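Local structure of msDPBB_sym2 protein (Synthetic construct, 7DWW) at residues Val5-Ala10 / Asn63-Asp68; Val22-Glu27 / Ala50-Ala55. The protein is a computationally designed double-psi beta-barrel, made as a model of the core fold of RNA polymerase, with no known natural function. All blocks are in the same frame, centred on the assembly; numbering follows the deposited sequence.

Contact 1. Residues Val5-Ala10 / Asn63-Asp68; sequences VIARVA and NIVRMD
Four backbone hydrogen bonds join Arg8 and Ala10 to Asn63, Val65 and Met67 in parallel register. Arg8 N gives its hydrogen to Asn63 O at 3.0 Å, and Arg8 O takes the one from Val65 N. The pattern repeats at Ala10, whose N binds Val65 O and whose O receives Met67 N. Arg8 and Ala10 thus use both backbone polar groups toward this neighbour, whereas Ala7 and Val9 turn theirs to Val83, Gly80 and Asp81. CA-H...O contacts fill in the ladder, the nearest from Ile64 CA to Arg8 O at 3.1 Å. At the loop end, the modelled amide of Asn63 directs ND2 to Ile6 O, but the very short separation and the poor order of this residue leave that bond doubtful.

The two strands, 4-11 and 64-67, run side by side in the double-psi beta-barrel, and the 44° between their short axes reflects the strong twist of a small barrel. On the inward face, Val65 CG1 sits between its own backbone N and carbonyl carbon (chi1 54°), from where it reaches Ala7 CB at 4.0 Å and, more loosely, Val9 CG2. Met67 lies obliquely across Val9, its SD 4.0 Å from Val9 CG1. Val65 also touches Val83 and Ile85 of strand 82-87.

The other face carries Ala10, Ile64 and Arg66. Ala10 CB lies 3.9 Å from Arg66 NH1 and 4.3 Å from Ile64 CD1, which lies over one face of the guanidinium, near its rim; NH1 is held by a hydrogen bond to Leu11 O.

Contact 2. Residues Val22-Glu27 / Ala50-Ala55; sequences VRMDEE and ARVALA
Bent at its third side-chain torsion (chi3 79°), Arg23 reaches over strand 47-54, with Ala53 CB over one face of its guanidinium, 3.5 Å above the plane and offset toward the rim. Met24 CG stands anti to its carbonyl carbon (chi1 -61°) and the chain runs on extended at chi2, which carries SD slantwise across Val52 to 3.7 Å from Val52 CG1. The bent arginine also brings NE and NH2 each to 2.9 Å from Leu54 O; both hydrogen bonds are weak, with the hydrogens well off line, but together they grip one carbonyl oxygen as a fork. With an alanine here both donors and the flat group are gone, which would probably leave Leu54 O without these side-chain partners and Ala53 CB less covered.

Strands 21-24 and 47-54 pair in parallel within the double-psi beta-barrel. Val22 N binds Arg51 O, Val22 O accepts from Ala53 N at 2.8 Å, and Met24 N binds Ala53 O. The ladder's last rung differs: Ala55 N approaches Met24 O from above the carbonyl plane as both segments leave the sheet. On the barrel's inner face Val22 CG1 touches Ala50 CB at 3.9 Å, with Ile42 touching both residues and Met29 of helix 26-32 reaching Met24 and Val52.

Past the strands, Ala55 CB presses against the backbone at Asp25 N, 3.3 Å away, where the chain turns into helix 26-32. Asp25 caps that helix, its OD2 accepting a hydrogen bond from Leu28 N. Leu54 CD2 packs beside the first turn, 3.8 Å from Glu26 CB.

Contacts 1 and 2 are near counterparts in the two sequence repeats of one barrel and overlap in part: each pairs two parallel strands, with a buried aliphatic and methionine face and a more open one bearing arginine. They meet where strands 21-24 and 64-67 come together: Val22 packs against Val65 and Met67, and Arg66 N probably donates to Arg23 O at 2.9 Å. The interior sides therefore share one core. Outside it the equivalent arginines reach equivalent leucine carbonyls, Arg66 that of Leu11 through NH1, Arg23 that of Leu54 through weak bonds. The ends differ: contact 1 includes the poorly ordered Asn63, contact 2 adds Leu54, Ala55 and a helix start.

Contact 1. Residues Val5-Ala10 / Asn63-Asp68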
# COMPACT_ATOMS: atom_id res chain seq x y z
N VAL A 5 -0.45 -9.51 -3.69
CA VAL A 5 0.88 -9.13 -4.17
C VAL A 5 1.76 -8.81 -2.96
O VAL A 5 1.26 -8.60 -1.86
CB VAL A 5 0.85 -7.94 -5.14
CG1 VAL A 5 0.02 -8.27 -6.34
CG2 VAL A 5 0.32 -6.65 -4.43
N ILE A 6 3.07 -8.78 -3.17
CA ILE A 6 4.04 -8.46 -2.13
C ILE A 6 4.68 -7.12 -2.50
O ILE A 6 5.11 -6.92 -3.64
CB ILE A 6 5.12 -9.56 -1.99
CG1 ILE A 6 4.43 -10.89 -1.73
CG2 ILE A 6 6.15 -9.20 -0.96
CD1 ILE A 6 3.69 -10.97 -0.43
N ALA A 7 4.75 -6.22 -1.54
CA ALA A 7 5.38 -4.93 -1.80
C ALA A 7 6.19 -4.52 -0.59
O ALA A 7 5.97 -5.03 0.52
CB ALA A 7 4.35 -3.85 -2.14
N ARG A 8 7.15 -3.64 -0.81
CA ARG A 8 7.94 -3.08 0.27
C ARG A 8 7.33 -1.77 0.74
O ARG A 8 6.90 -0.94 -0.07
CB ARG A 8 9.39 -2.83 -0.15
CG ARG A 8 10.39 -3.52 0.74
CD ARG A 8 11.78 -3.39 0.15
NE ARG A 8 12.42 -4.66 -0.18
CZ ARG A 8 12.89 -5.55 0.69
NH1 ARG A 8 12.80 -5.32 1.99
NH2 ARG A 8 13.48 -6.67 0.26
N VAL A 9 7.33 -1.57 2.05
CA VAL A 9 6.67 -0.43 2.65
C VAL A 9 7.54 0.80 2.45
O VAL A 9 8.76 0.75 2.68
CB VAL A 9 6.39 -0.69 4.14
CG1 VAL A 9 5.94 0.57 4.88
CG2 VAL A 9 5.39 -1.85 4.28
N ALA A 10 6.95 1.89 1.97
CA ALA A 10 7.59 3.19 1.84
C ALA A 10 6.68 4.27 2.41
O ALA A 10 5.48 4.09 2.54
CB ALA A 10 7.93 3.53 0.39
N ASN A 63 7.86 -1.79 -6.86
CA ASN A 63 7.03 -2.75 -6.10
C ASN A 63 6.97 -2.25 -4.64
O ASN A 63 7.25 -3.00 -3.71
CB ASN A 63 7.33 -4.20 -6.46
CG ASN A 63 6.89 -5.21 -5.43
OD1 ASN A 63 7.69 -5.67 -4.63
ND2 ASN A 63 5.61 -5.49 -5.42
N ILE A 64 6.63 -0.98 -4.48
CA ILE A 64 6.49 -0.40 -3.12
C ILE A 64 5.01 -0.09 -2.90
O ILE A 64 4.27 -0.03 -3.86
CB ILE A 64 7.29 0.90 -2.97
CG1 ILE A 64 7.04 1.85 -4.14
CG2 ILE A 64 8.77 0.63 -2.75
CD1 ILE A 64 7.50 3.25 -3.89
N VAL A 65 4.65 0.06 -1.63
CA VAL A 65 3.29 0.52 -1.23
C VAL A 65 3.54 1.72 -0.32
O VAL A 65 4.22 1.55 0.66
CB VAL A 65 2.46 -0.58 -0.54
CG1 VAL A 65 3.16 -1.21 0.64
CG2 VAL A 65 1.10 -0.06 -0.13
N ARG A 66 3.06 2.89 -0.70
CA ARG A 66 3.30 4.08 0.12
C ARG A 66 2.18 4.23 1.13
O ARG A 66 1.00 4.14 0.78
CB ARG A 66 3.38 5.32 -0.75
CG ARG A 66 4.68 5.45 -1.50
CD ARG A 66 4.92 6.86 -1.97
NE ARG A 66 6.08 6.92 -2.86
CZ ARG A 66 7.34 7.02 -2.45
NH1 ARG A 66 7.62 7.07 -1.16
NH2 ARG A 66 8.33 7.08 -3.35
N MET A 67 2.55 4.49 2.40
CA MET A 67 1.67 4.47 3.55
C MET A 67 1.98 5.68 4.43
O MET A 67 3.11 6.14 4.49
CB MET A 67 1.84 3.19 4.40
CG MET A 67 1.62 1.87 3.65
SD MET A 67 1.94 0.47 4.76
CE MET A 67 0.81 0.77 6.11
N ASP A 68 0.95 6.17 5.12
CA ASP A 68 1.16 7.15 6.17
C ASP A 68 1.89 6.51 7.36
O ASP A 68 1.70 5.33 7.67
CB ASP A 68 -0.19 7.71 6.60
CG ASP A 68 -0.07 8.80 7.63
OD1 ASP A 68 -0.20 9.97 7.22
OD2 ASP A 68 0.19 8.50 8.81

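Contact 2. Residues Val22-Glu27 / Ala50-Ala55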
# COMPACT_ATOMS: atom_id res chain seq x y z
N VAL A 22 -3.46 3.88 0.85
CA VAL A 22 -2.14 3.42 0.44
C VAL A 22 -2.03 3.59 -1.07
O VAL A 22 -3.02 3.55 -1.79
CB VAL A 22 -1.87 1.96 0.87
CG1 VAL A 22 -1.95 1.85 2.40
CG2 VAL A 22 -2.85 1.01 0.21
N ARG A 23 -0.79 3.78 -1.55
CA ARG A 23 -0.57 4.16 -2.93
C ARG A 23 0.34 3.13 -3.59
O ARG A 23 1.41 2.81 -3.07
CB ARG A 23 0.02 5.57 -3.04
CG ARG A 23 -0.85 6.62 -2.29
CD ARG A 23 -0.50 8.08 -2.66
NE ARG A 23 -1.09 8.46 -3.94
CZ ARG A 23 -2.31 8.99 -4.07
NH1 ARG A 23 -3.05 9.21 -3.00
NH2 ARG A 23 -2.78 9.29 -5.28
N MET A 24 -0.14 2.59 -4.71
CA MET A 24 0.48 1.51 -5.48
C MET A 24 0.51 1.92 -6.94
O MET A 24 -0.39 2.61 -7.42
CB MET A 24 -0.33 0.21 -5.34
CG MET A 24 -0.44 -0.31 -3.92
SD MET A 24 -1.69 -1.62 -3.84
CE MET A 24 -1.01 -2.73 -5.07
N ASP A 25 1.54 1.48 -7.67
CA ASP A 25 1.62 1.86 -9.08
C ASP A 25 0.59 1.10 -9.91
O ASP A 25 0.06 0.05 -9.51
CB ASP A 25 3.03 1.61 -9.65
CG ASP A 25 3.36 0.14 -9.76
OD1 ASP A 25 3.85 -0.45 -8.78
OD2 ASP A 25 3.04 -0.44 -10.81
N GLU A 26 0.26 1.67 -11.08
CA GLU A 26 -0.79 1.11 -11.92
C GLU A 26 -0.55 -0.37 -12.26
O GLU A 26 -1.47 -1.19 -12.19
CB GLU A 26 -0.94 1.93 -13.20
CG GLU A 26 -1.77 1.22 -14.28
CD GLU A 26 -2.76 2.13 -14.99
OE1 GLU A 26 -3.87 1.66 -15.34
OE2 GLU A 26 -2.43 3.31 -15.20
N GLU A 27 0.67 -0.74 -12.65
CA GLU A 27 0.90 -2.13 -13.02
C GLU A 27 0.59 -3.06 -11.85
O GLU A 27 0.01 -4.14 -12.04
CB GLU A 27 2.34 -2.34 -13.49
CG GLU A 27 2.53 -1.88 -14.89
CD GLU A 27 3.91 -2.19 -15.42
OE1 GLU A 27 4.51 -3.19 -14.98
OE2 GLU A 27 4.40 -1.41 -16.26
N ALA A 50 -7.17 -0.96 4.30
CA ALA A 50 -6.96 0.40 3.84
C ALA A 50 -7.62 0.54 2.48
O ALA A 50 -8.09 -0.44 1.90
CB ALA A 50 -5.46 0.71 3.75
N ARG A 51 -7.58 1.73 1.91
CA ARG A 51 -8.12 1.91 0.54
C ARG A 51 -6.94 2.22 -0.36
O ARG A 51 -6.00 2.81 0.11
CB ARG A 51 -9.23 2.96 0.50
CG ARG A 51 -10.47 2.52 1.26
CD ARG A 51 -11.79 3.15 0.84
NE ARG A 51 -12.87 2.51 1.56
CZ ARG A 51 -13.68 1.61 1.03
NH1 ARG A 51 -13.53 1.25 -0.23
NH2 ARG A 51 -14.62 1.07 1.76
N VAL A 52 -7.03 1.87 -1.63
CA VAL A 52 -5.90 2.00 -2.58
C VAL A 52 -6.07 3.19 -3.51
O VAL A 52 -7.18 3.42 -3.96
CB VAL A 52 -5.75 0.71 -3.40
CG1 VAL A 52 -4.50 0.70 -4.25
CG2 VAL A 52 -5.75 -0.50 -2.52
N ALA A 53 -4.97 3.87 -3.81
CA ALA A 53 -4.94 4.98 -4.78
C ALA A 53 -3.67 4.88 -5.63
O ALA A 53 -2.76 4.21 -5.22
CB ALA A 53 -5.04 6.30 -4.07
N LEU A 54 -3.65 5.54 -6.77
CA LEU A 54 -2.51 5.44 -7.69
C LEU A 54 -1.25 6.06 -7.10
O LEU A 54 -1.31 7.15 -6.57
CB LEU A 54 -2.86 6.12 -9.02
CG LEU A 54 -3.38 5.17 -10.08
CD1 LEU A 54 -3.81 5.92 -11.32
CD2 LEU A 54 -2.32 4.13 -10.42
N ALA A 55 -0.13 5.36 -7.30
CA ALA A 55 1.22 5.79 -6.91
C ALA A 55 1.54 7.05 -7.69
O ALA A 55 1.09 7.16 -8.82
CB ALA A 55 2.19 4.71 -7.24